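Local coordinates for trypsin-resistant surface T6 protein (Streptococcus pyogenes serotype M6, PDB 4P0D), which forms the backbone subunit of the serotype M6 pilus, a surface antigen that is probably polymerised by sortase and linked to the cell wall, at residues A[107-112]-A[141-146]; A[206-211]-A[260-265]; A[315-320]-A[392-397]; A[39-44]-A[91-96]. The protein carries 1 engineered substitution. One frame throughout, in Å; residues are numbered along the deposited sequence.

Interaction 1: A[107-112]-A[141-146]; sequences RTYNPI and SVAKSS
T108 and Y109 pair antiparallel with S145 and S146 in the Ig-like N-terminal domain, and the pairing gives way to water where the second strand is broken. T108 and S146 make a hydrogen-bonded pair, T108 N to S146 O at 3.1 Å and S146 N to T108 O at 2.9 Å; Y109 and S145 are the non-hydrogen-bonded pair beside it. One more backbone bond runs from N110 N to K144 O, and past it a water takes over, accepting from K144 N and donating to N110 O. On the face that carries Y109, S145 CB sits over the middle of the tyrosine ring, 3.6 Å from its centroid and 13° off the normal, a CH-pi contact, while A143 CB meets the ring's edge. The phenol OH reaches the carbonyl of E16. T108 and S146 lie on the other face, their hydroxyls bonded to S285 O and S182 N. Farther along, I112 CG2 packs on S141 CB at 3.7 Å. A bend at chi3 (48°) of R107 brings the edge of its guanidinium, also salt-bridged to D105, to S145; NH1 gives a 2.9 Å bond to S145 OG, which lies 10° out of the guanidinium plane.

Interaction 2: A[206-211]-A[260-265]; sequences FNSLTV and SYKAVV
S208, the third residue of the type I turn 206-209, reaches across to the backbone of K262, and just beyond it T210 pairs antiparallel with S260 in the Cna-B-like domain. The serine's chi1 of 71° sets OG between its own backbone N and carbonyl carbon. From there OG accepts K262 N at 2.9 Å with an N-H...O angle of 151°, and it also bonds to N205 O, so one hydroxyl joins the turn to the neighbouring strand. K262 CB lies alongside this OG. L209 has CG anti to its backbone N (chi1 -177°), which lays the side chain beside that of Y261, both pointing the same way. Its CD1 comes 3.9 Å from CD1 of the tyrosine. The Y261 ring continues past the leucine to meet F243 edge-to-face, and its OH bonds to D196. On the opposite face, T210 OG1 rests 3.4 Å from S260 CB, and a water bonds to T210 OG1 and, weakly, to S260 OG. Between the two backbones T210 N donates to S260 O at 2.8 Å and S260 N returns the bond to T210 O at 3.0 Å. The chemistry is therefore divided: an apolar face at L209 and Y261, a hydrated hydroxyl face at T210 and S260, and beside the turn a serine hydroxyl that in effect stands in for a backbone carbonyl.

Interaction 3: A[315-320]-A[392-397]; sequences IVYTYQ and ANWVTA
Y317 and Y319 meet the loop 392-397 mainly through rings. W394 turns the edge of its six-membered ring toward the face of Y317 in a T-shaped pair, with centroids 5.3 Å apart and planes at 72°; CZ3 of the tryptophan comes 3.8 Å from CD1 of Y317. The indole also makes a cation-pi contact with K163. Y319 crosses W394 at about a right angle, and CE3 of the tryptophan lies at the tyrosine's edge, 3.9 Å from its CE1. Y319 makes further packing contacts: the carbonyl carbon of N393 lies over one face of its ring, offset toward the rim, and A397 CB sits 3.7 Å from CD1. Segment 315-320 leads from strand 307-316 into strand 320-327, and from this connection the two tyrosines pack on the loop that follows strand 388-392, an outermost strand of its sheet in the prealbumin-like domain. Polar contacts run through a third party: Y319 OH and W394 N are both bonded to the carboxylate oxygen OD2 of D160, which accounts for their closeness without a direct bond. Inside the loop an Asx motif curls the backbone, with T396 N donating to N393 OD1 at 2.7 Å. In return T396 OG1 accepts N393 N, and A397 N closes onto N393 O at 2.8 Å.

Interaction 4: A[39-44]-A[91-96]; sequences INFKYA and RGASVY
F41 and V95 meet in a buried apolar contact of the N-terminal Ig-like domain, between strands 38-43 and 94-101. The short segments 39-43 and 94-96 run in nearly the same sense, 31° apart, with their axes 8.1 Å from each other. That spacing is too wide for direct backbone pairing, and F41, Y43, A93 and V95 make the contact between them. V95 CG2 lies over one face of the F41 ring in a CH-pi contact, 3.9 Å from the centroid, displaced toward the rim. The edge of the same ring reaches the backbone where the second segment enters its strand: F41 CE1 is 3.5 Å from S94 N and 3.7 Å from A93 C, and A93 CB packs against CE1 as well. Y43, two residues on, adds a looser contact, its CE1 4.0 Å from V95 CG2, so one valine methyl touches both aromatic rings. F41 has its CG anti to the carbonyl carbon (chi1 -71°), which sends the ring across the gap toward A93 and S94. In the next shell, F38 meets F41 edge-to-face. Strand 20-31 pairs with both strands of the contact and holds them in place; strand 38-43 carries a classic beta bulge just ahead of F41, I39 and N40 both facing V30 of strand 20-31. From that strand, too, Y31 OH is hydrogen-bonded to A93 N, at the bend before strand 94-101. Within that bend the S94 hydroxyl turns back on the chain, OG donating to G92 O at 2.8 Å.

From the N terminus, interaction 4 comes first, closing a loop of 46 residues that includes helix 56-68. Interaction 1 follows, joining two strands separated by 28 residues. Strand 94-101 of interaction 4 pairs with strand 108-116 of interaction 1, so these two share the N-terminal domain, their nearest atoms about 4 Å apart. Interaction 2 then closes 48 residues of the middle domain, and interaction 3 spans 71 residues, joining the chain at 315-320 to the loop after strand 388-392. None nests in or crosses another: the four loops follow in series. Interactions 2 and 3 come within about 5 Å at their nearest atoms, whereas the centres of interactions 3 and 4 lie 68 Å apart along the elongated chain.

Interaction 1: A[107-112]-A[141-146]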
# COMPACT_ATOMS: atom_id res chain seq x y z
N ARG A 107 -3.03 -10.37 -14.07
CA ARG A 107 -4.36 -10.32 -14.64
C ARG A 107 -5.17 -11.57 -14.32
O ARG A 107 -4.63 -12.63 -13.98
CB ARG A 107 -4.34 -10.02 -16.15
CG ARG A 107 -3.92 -11.14 -17.07
CD ARG A 107 -3.90 -10.62 -18.52
NE ARG A 107 -3.21 -9.36 -18.61
CZ ARG A 107 -3.73 -8.17 -18.93
NH1 ARG A 107 -5.02 -7.98 -19.24
NH2 ARG A 107 -2.91 -7.13 -18.91
N THR A 108 -6.47 -11.40 -14.42
CA THR A 108 -7.42 -12.47 -14.15
C THR A 108 -8.35 -12.61 -15.34
O THR A 108 -8.78 -11.61 -15.92
CB THR A 108 -8.22 -12.23 -12.84
OG1 THR A 108 -9.13 -13.31 -12.62
CG2 THR A 108 -9.00 -10.94 -12.87
N TYR A 109 -8.63 -13.86 -15.70
CA TYR A 109 -9.30 -14.22 -16.96
C TYR A 109 -10.66 -14.84 -16.69
O TYR A 109 -10.85 -15.52 -15.69
CB TYR A 109 -8.47 -15.29 -17.70
CG TYR A 109 -7.31 -14.76 -18.51
CD1 TYR A 109 -7.47 -14.44 -19.85
CD2 TYR A 109 -6.04 -14.63 -17.95
CE1 TYR A 109 -6.40 -13.98 -20.61
CE2 TYR A 109 -4.97 -14.16 -18.71
CZ TYR A 109 -5.16 -13.85 -20.04
OH TYR A 109 -4.09 -13.40 -20.82
N ASN A 110 -11.61 -14.61 -17.60
CA ASN A 110 -12.85 -15.36 -17.62
C ASN A 110 -12.57 -16.76 -18.19
O ASN A 110 -11.59 -16.94 -18.94
CB ASN A 110 -13.92 -14.70 -18.48
CG ASN A 110 -14.35 -13.32 -17.97
OD1 ASN A 110 -14.14 -12.93 -16.82
ND2 ASN A 110 -14.99 -12.58 -18.86
N PRO A 111 -13.43 -17.73 -17.85
CA PRO A 111 -13.39 -19.09 -18.46
C PRO A 111 -13.75 -19.07 -19.95
O PRO A 111 -14.43 -18.16 -20.39
CB PRO A 111 -14.46 -19.85 -17.69
CG PRO A 111 -14.91 -18.98 -16.58
CD PRO A 111 -14.55 -17.57 -16.91
N ILE A 112 -13.30 -20.06 -20.70
CA ILE A 112 -13.63 -20.15 -22.13
C ILE A 112 -14.20 -21.52 -22.45
O ILE A 112 -13.70 -22.54 -21.96
CB ILE A 112 -12.42 -19.87 -23.04
CG1 ILE A 112 -11.78 -18.52 -22.70
CG2 ILE A 112 -12.85 -19.87 -24.51
CD1 ILE A 112 -10.46 -18.28 -23.41
N SER A 141 -11.47 -18.38 -29.99
CA SER A 141 -12.08 -17.48 -29.02
C SER A 141 -11.08 -16.44 -28.54
O SER A 141 -9.93 -16.74 -28.32
CB SER A 141 -12.61 -18.25 -27.82
OG SER A 141 -13.50 -19.25 -28.26
N VAL A 142 -11.55 -15.21 -28.36
CA VAL A 142 -10.76 -14.12 -27.80
C VAL A 142 -10.82 -14.17 -26.26
O VAL A 142 -11.90 -14.06 -25.65
CB VAL A 142 -11.26 -12.77 -28.32
CG1 VAL A 142 -10.45 -11.61 -27.76
CG2 VAL A 142 -11.21 -12.76 -29.85
N ALA A 143 -9.67 -14.35 -25.64
CA ALA A 143 -9.61 -14.40 -24.21
C ALA A 143 -9.99 -13.04 -23.68
O ALA A 143 -9.75 -12.01 -24.35
CB ALA A 143 -8.23 -14.80 -23.73
N LYS A 144 -10.59 -13.04 -22.49
CA LYS A 144 -11.01 -11.84 -21.80
C LYS A 144 -10.44 -11.79 -20.38
O LYS A 144 -10.65 -12.70 -19.57
CB LYS A 144 -12.54 -11.74 -21.77
CG LYS A 144 -13.03 -10.46 -21.10
CD LYS A 144 -14.50 -10.21 -21.37
CE LYS A 144 -15.10 -9.28 -20.32
NZ LYS A 144 -16.46 -8.85 -20.74
N SER A 145 -9.75 -10.71 -20.08
CA SER A 145 -9.09 -10.55 -18.81
C SER A 145 -9.21 -9.10 -18.31
O SER A 145 -9.51 -8.19 -19.09
CB SER A 145 -7.62 -10.96 -18.95
OG SER A 145 -6.95 -10.09 -19.85
N SER A 146 -8.96 -8.91 -17.01
CA SER A 146 -8.87 -7.58 -16.41
C SER A 146 -7.59 -7.48 -15.59
O SER A 146 -7.05 -8.47 -15.11
CB SER A 146 -10.13 -7.31 -15.56
OG SER A 146 -10.27 -8.27 -14.51
O HOH W 1 -7.73 -6.06 -19.96
O HOH W 2 -11.46 -10.39 -15.70
O HOH W 3 -11.33 -15.51 -21.42

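Interaction 2: A[206-211]-A[260-265]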
# COMPACT_ATOMS: atom_id res chain seq x y z
N PHE A 206 -7.18 4.89 12.95
CA PHE A 206 -8.28 4.12 12.37
C PHE A 206 -9.57 4.93 12.26
O PHE A 206 -10.29 4.83 11.29
CB PHE A 206 -8.53 2.85 13.19
CG PHE A 206 -9.61 1.98 12.64
CD1 PHE A 206 -9.44 1.33 11.43
CD2 PHE A 206 -10.81 1.83 13.32
CE1 PHE A 206 -10.44 0.51 10.92
CE2 PHE A 206 -11.82 1.02 12.81
CZ PHE A 206 -11.63 0.36 11.60
N ASN A 207 -9.83 5.75 13.28
CA ASN A 207 -10.98 6.64 13.29
C ASN A 207 -11.00 7.64 12.13
O ASN A 207 -12.06 8.15 11.80
CB ASN A 207 -11.07 7.39 14.64
N SER A 208 -9.84 7.92 11.52
CA SER A 208 -9.77 8.80 10.35
C SER A 208 -10.17 8.11 9.05
O SER A 208 -10.28 8.76 8.05
CB SER A 208 -8.36 9.37 10.17
OG SER A 208 -7.46 8.37 9.73
N LEU A 209 -10.35 6.79 9.06
CA LEU A 209 -10.60 6.03 7.83
C LEU A 209 -11.92 6.44 7.21
O LEU A 209 -12.96 6.42 7.86
CB LEU A 209 -10.59 4.52 8.12
CG LEU A 209 -10.75 3.53 6.95
CD1 LEU A 209 -9.56 3.60 6.00
CD2 LEU A 209 -10.93 2.10 7.48
N THR A 210 -11.88 6.82 5.94
CA THR A 210 -13.08 7.16 5.23
C THR A 210 -13.13 6.41 3.92
O THR A 210 -12.12 5.99 3.37
CB THR A 210 -13.18 8.68 4.97
OG1 THR A 210 -12.27 9.04 3.93
CG2 THR A 210 -12.85 9.47 6.21
N VAL A 211 -14.34 6.22 3.43
CA VAL A 211 -14.55 5.52 2.18
C VAL A 211 -15.59 6.33 1.41
O VAL A 211 -16.64 6.66 1.96
CB VAL A 211 -15.07 4.08 2.45
CG1 VAL A 211 -15.51 3.42 1.17
CG2 VAL A 211 -14.02 3.23 3.15
N SER A 260 -9.56 6.93 2.19
CA SER A 260 -8.65 7.89 2.77
C SER A 260 -8.39 7.59 4.24
O SER A 260 -9.23 6.98 4.92
CB SER A 260 -9.20 9.31 2.58
OG SER A 260 -9.19 9.56 1.20
N TYR A 261 -7.22 7.98 4.71
CA TYR A 261 -6.87 7.83 6.12
C TYR A 261 -5.66 8.68 6.48
O TYR A 261 -4.96 9.17 5.61
CB TYR A 261 -6.64 6.37 6.48
CG TYR A 261 -5.80 5.60 5.49
CD1 TYR A 261 -6.37 5.05 4.34
CD2 TYR A 261 -4.44 5.41 5.70
CE1 TYR A 261 -5.60 4.33 3.43
CE2 TYR A 261 -3.66 4.70 4.80
CZ TYR A 261 -4.24 4.16 3.68
OH TYR A 261 -3.44 3.44 2.81
N LYS A 262 -5.44 8.85 7.77
CA LYS A 262 -4.38 9.71 8.25
C LYS A 262 -3.47 8.99 9.19
O LYS A 262 -3.89 8.05 9.85
CB LYS A 262 -4.99 10.88 8.98
CG LYS A 262 -5.72 11.86 8.09
CD LYS A 262 -6.33 12.91 9.00
CE LYS A 262 -7.04 14.01 8.26
NZ LYS A 262 -7.56 14.92 9.33
N ALA A 263 -2.24 9.47 9.28
CA ALA A 263 -1.34 9.07 10.32
C ALA A 263 -0.51 10.26 10.79
O ALA A 263 -0.36 11.24 10.05
CB ALA A 263 -0.46 7.93 9.86
N VAL A 264 0.01 10.21 12.01
CA VAL A 264 0.81 11.31 12.55
C VAL A 264 2.24 10.86 12.89
O VAL A 264 2.45 9.83 13.54
CB VAL A 264 0.17 11.91 13.81
CG1 VAL A 264 0.15 10.89 14.93
CG2 VAL A 264 0.91 13.17 14.24
N VAL A 265 3.20 11.68 12.48
CA VAL A 265 4.62 11.35 12.57
C VAL A 265 4.97 11.39 14.05
O VAL A 265 4.69 12.38 14.73
CB VAL A 265 5.49 12.35 11.77
CG1 VAL A 265 6.98 12.01 11.85
CG2 VAL A 265 5.06 12.40 10.32
O HOH W 4 -12.25 8.52 1.09

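Interaction 3: A[315-320]-A[392-397]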
# COMPACT_ATOMS: atom_id res chain seq x y z
N ILE A 315 7.09 6.58 0.52
CA ILE A 315 8.09 6.73 1.56
C ILE A 315 8.11 8.20 1.89
O ILE A 315 8.14 9.06 0.99
CB ILE A 315 9.49 6.26 1.10
CG1 ILE A 315 9.42 4.89 0.45
CG2 ILE A 315 10.48 6.24 2.27
CD1 ILE A 315 10.70 4.52 -0.29
N VAL A 316 8.08 8.50 3.18
CA VAL A 316 8.20 9.87 3.60
C VAL A 316 9.46 9.99 4.44
O VAL A 316 9.77 9.12 5.23
CB VAL A 316 6.95 10.34 4.35
CG1 VAL A 316 7.12 11.76 4.82
CG2 VAL A 316 5.73 10.24 3.42
N TYR A 317 10.18 11.10 4.24
CA TYR A 317 11.51 11.30 4.83
C TYR A 317 11.52 12.38 5.91
O TYR A 317 10.71 13.31 5.90
CB TYR A 317 12.49 11.65 3.72
CG TYR A 317 12.66 10.53 2.73
CD1 TYR A 317 13.51 9.46 3.00
CD2 TYR A 317 11.95 10.52 1.53
CE1 TYR A 317 13.67 8.42 2.09
CE2 TYR A 317 12.11 9.48 0.62
CZ TYR A 317 12.97 8.44 0.92
OH TYR A 317 13.12 7.41 0.03
N THR A 318 12.45 12.26 6.86
CA THR A 318 12.71 13.33 7.82
C THR A 318 14.22 13.48 7.95
O THR A 318 14.97 12.53 7.67
CB THR A 318 12.14 13.05 9.23
OG1 THR A 318 12.91 12.04 9.88
CG2 THR A 318 10.72 12.57 9.16
N TYR A 319 14.64 14.65 8.43
CA TYR A 319 16.04 14.93 8.73
C TYR A 319 16.15 15.46 10.15
O TYR A 319 15.14 15.77 10.80
CB TYR A 319 16.57 16.01 7.77
CG TYR A 319 16.23 15.74 6.32
CD1 TYR A 319 16.79 14.66 5.64
CD2 TYR A 319 15.33 16.55 5.63
CE1 TYR A 319 16.48 14.39 4.32
CE2 TYR A 319 15.01 16.30 4.30
CZ TYR A 319 15.58 15.21 3.65
OH TYR A 319 15.25 14.95 2.32
N GLN A 320 17.38 15.59 10.62
CA GLN A 320 17.62 16.19 11.92
C GLN A 320 18.75 17.18 11.82
O GLN A 320 19.66 17.03 11.01
CB GLN A 320 17.87 15.12 12.97
CG GLN A 320 19.03 14.19 12.68
CD GLN A 320 19.06 12.99 13.61
OE1 GLN A 320 18.06 12.64 14.25
NE2 GLN A 320 20.20 12.33 13.68
N ALA A 392 17.92 22.55 5.67
CA ALA A 392 17.88 21.10 5.75
C ALA A 392 17.20 20.51 4.51
O ALA A 392 16.10 20.92 4.15
CB ALA A 392 17.14 20.66 7.00
N ASN A 393 17.88 19.57 3.87
CA ASN A 393 17.31 18.78 2.77
C ASN A 393 18.16 17.55 2.45
O ASN A 393 19.19 17.30 3.08
CB ASN A 393 17.13 19.66 1.52
CG ASN A 393 18.41 20.36 1.11
OD1 ASN A 393 19.45 19.72 0.99
ND2 ASN A 393 18.33 21.65 0.88
N TRP A 394 17.73 16.77 1.47
CA TRP A 394 18.44 15.55 1.10
C TRP A 394 19.90 15.87 0.81
O TRP A 394 20.79 15.17 1.29
CB TRP A 394 17.77 14.90 -0.11
CG TRP A 394 18.26 13.56 -0.40
CD1 TRP A 394 19.19 13.22 -1.34
CD2 TRP A 394 17.86 12.34 0.23
NE1 TRP A 394 19.40 11.87 -1.33
CE2 TRP A 394 18.60 11.30 -0.38
CE3 TRP A 394 16.96 12.02 1.25
CZ2 TRP A 394 18.46 9.96 -0.00
CZ3 TRP A 394 16.82 10.68 1.64
CH2 TRP A 394 17.58 9.67 1.01
N VAL A 395 20.13 16.96 0.07
CA VAL A 395 21.48 17.39 -0.32
C VAL A 395 22.34 17.85 0.86
O VAL A 395 23.49 17.48 0.92
CB VAL A 395 21.43 18.49 -1.41
CG1 VAL A 395 22.82 19.11 -1.65
CG2 VAL A 395 20.91 17.90 -2.72
N THR A 396 21.78 18.61 1.80
CA THR A 396 22.56 19.06 2.97
C THR A 396 22.64 18.01 4.11
O THR A 396 23.50 18.13 4.98
CB THR A 396 22.08 20.43 3.54
OG1 THR A 396 20.70 20.37 3.93
CG2 THR A 396 22.26 21.57 2.52
N ALA A 397 21.80 16.97 4.10
CA ALA A 397 21.80 15.98 5.18
C ALA A 397 22.82 14.86 4.93
O ALA A 397 22.48 13.68 4.85
CB ALA A 397 20.41 15.40 5.38

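Interaction 4: A[39-44]-A[91-96]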
# COMPACT_ATOMS: atom_id res chain seq x y z
N ILE A 39 -22.76 -39.36 -33.68
CA ILE A 39 -24.06 -39.49 -33.03
C ILE A 39 -24.41 -38.22 -32.24
O ILE A 39 -25.32 -37.47 -32.61
CB ILE A 39 -24.07 -40.75 -32.11
CG1 ILE A 39 -23.53 -41.97 -32.87
CG2 ILE A 39 -25.47 -41.02 -31.55
CD1 ILE A 39 -23.75 -43.30 -32.16
N ASN A 40 -23.67 -37.98 -31.15
CA ASN A 40 -23.96 -36.87 -30.24
C ASN A 40 -22.78 -36.62 -29.31
O ASN A 40 -21.75 -37.30 -29.39
CB ASN A 40 -25.23 -37.18 -29.41
CG ASN A 40 -25.03 -38.34 -28.45
OD1 ASN A 40 -24.04 -39.06 -28.52
ND2 ASN A 40 -25.98 -38.53 -27.53
N PHE A 41 -22.94 -35.66 -28.41
CA PHE A 41 -21.99 -35.44 -27.32
C PHE A 41 -22.43 -36.10 -26.04
O PHE A 41 -23.57 -35.94 -25.65
CB PHE A 41 -21.84 -33.96 -27.06
CG PHE A 41 -21.11 -33.25 -28.13
CD1 PHE A 41 -19.76 -33.50 -28.34
CD2 PHE A 41 -21.75 -32.34 -28.94
CE1 PHE A 41 -19.07 -32.85 -29.35
CE2 PHE A 41 -21.07 -31.68 -29.95
CZ PHE A 41 -19.73 -31.94 -30.15
N LYS A 42 -21.51 -36.81 -25.39
CA LYS A 42 -21.70 -37.25 -24.02
C LYS A 42 -20.95 -36.31 -23.06
O LYS A 42 -19.73 -36.20 -23.12
CB LYS A 42 -21.19 -38.68 -23.82
CG LYS A 42 -21.24 -39.13 -22.36
CD LYS A 42 -21.11 -40.64 -22.20
CE LYS A 42 -19.67 -41.11 -22.07
NZ LYS A 42 -19.52 -42.17 -21.03
N TYR A 43 -21.69 -35.68 -22.16
CA TYR A 43 -21.14 -34.70 -21.25
C TYR A 43 -20.84 -35.32 -19.90
O TYR A 43 -21.55 -36.21 -19.46
CB TYR A 43 -22.14 -33.55 -21.07
CG TYR A 43 -22.31 -32.74 -22.32
CD1 TYR A 43 -21.31 -31.86 -22.73
CD2 TYR A 43 -23.46 -32.84 -23.09
CE1 TYR A 43 -21.45 -31.11 -23.87
CE2 TYR A 43 -23.61 -32.08 -24.23
CZ TYR A 43 -22.60 -31.21 -24.62
OH TYR A 43 -22.73 -30.44 -25.77
N ALA A 44 -19.81 -34.83 -19.23
CA ALA A 44 -19.46 -35.31 -17.89
C ALA A 44 -20.63 -35.10 -16.92
O ALA A 44 -21.42 -34.16 -17.08
CB ALA A 44 -18.21 -34.60 -17.38
N ARG A 91 -8.85 -34.14 -30.98
CA ARG A 91 -9.07 -35.41 -31.67
C ARG A 91 -10.55 -35.77 -31.61
O ARG A 91 -11.04 -36.25 -30.59
CB ARG A 91 -8.25 -36.52 -31.03
CG ARG A 91 -8.44 -37.85 -31.75
CD ARG A 91 -7.93 -39.03 -30.94
NE ARG A 91 -6.50 -39.20 -31.15
N GLY A 92 -11.26 -35.51 -32.71
CA GLY A 92 -12.68 -35.80 -32.81
C GLY A 92 -13.50 -34.71 -32.18
O GLY A 92 -12.98 -33.89 -31.42
N ALA A 93 -14.79 -34.69 -32.49
CA ALA A 93 -15.70 -33.71 -31.94
C ALA A 93 -15.65 -33.85 -30.42
O ALA A 93 -15.62 -34.96 -29.89
CB ALA A 93 -17.12 -33.92 -32.46
N SER A 94 -15.57 -32.71 -29.75
CA SER A 94 -15.35 -32.65 -28.32
C SER A 94 -15.56 -31.23 -27.83
O SER A 94 -15.51 -30.27 -28.61
CB SER A 94 -13.96 -33.14 -27.96
OG SER A 94 -13.01 -32.71 -28.92
N VAL A 95 -15.82 -31.11 -26.53
CA VAL A 95 -16.18 -29.84 -25.89
C VAL A 95 -15.27 -29.66 -24.69
O VAL A 95 -15.10 -30.59 -23.91
CB VAL A 95 -17.65 -29.87 -25.43
CG1 VAL A 95 -18.12 -28.47 -25.03
CG2 VAL A 95 -18.53 -30.43 -26.53
N TYR A 96 -14.69 -28.47 -24.56
CA TYR A 96 -13.73 -28.16 -23.50
C TYR A 96 -14.05 -26.85 -22.77
O TYR A 96 -14.61 -25.93 -23.32
CB TYR A 96 -12.31 -28.00 -24.09
CG TYR A 96 -11.73 -29.24 -24.73
CD1 TYR A 96 -12.04 -29.58 -26.04
CD2 TYR A 96 -10.86 -30.08 -24.02
CE1 TYR A 96 -11.51 -30.71 -26.63
CE2 TYR A 96 -10.32 -31.21 -24.61
CZ TYR A 96 -10.66 -31.51 -25.91
OH TYR A 96 -10.14 -32.63 -26.49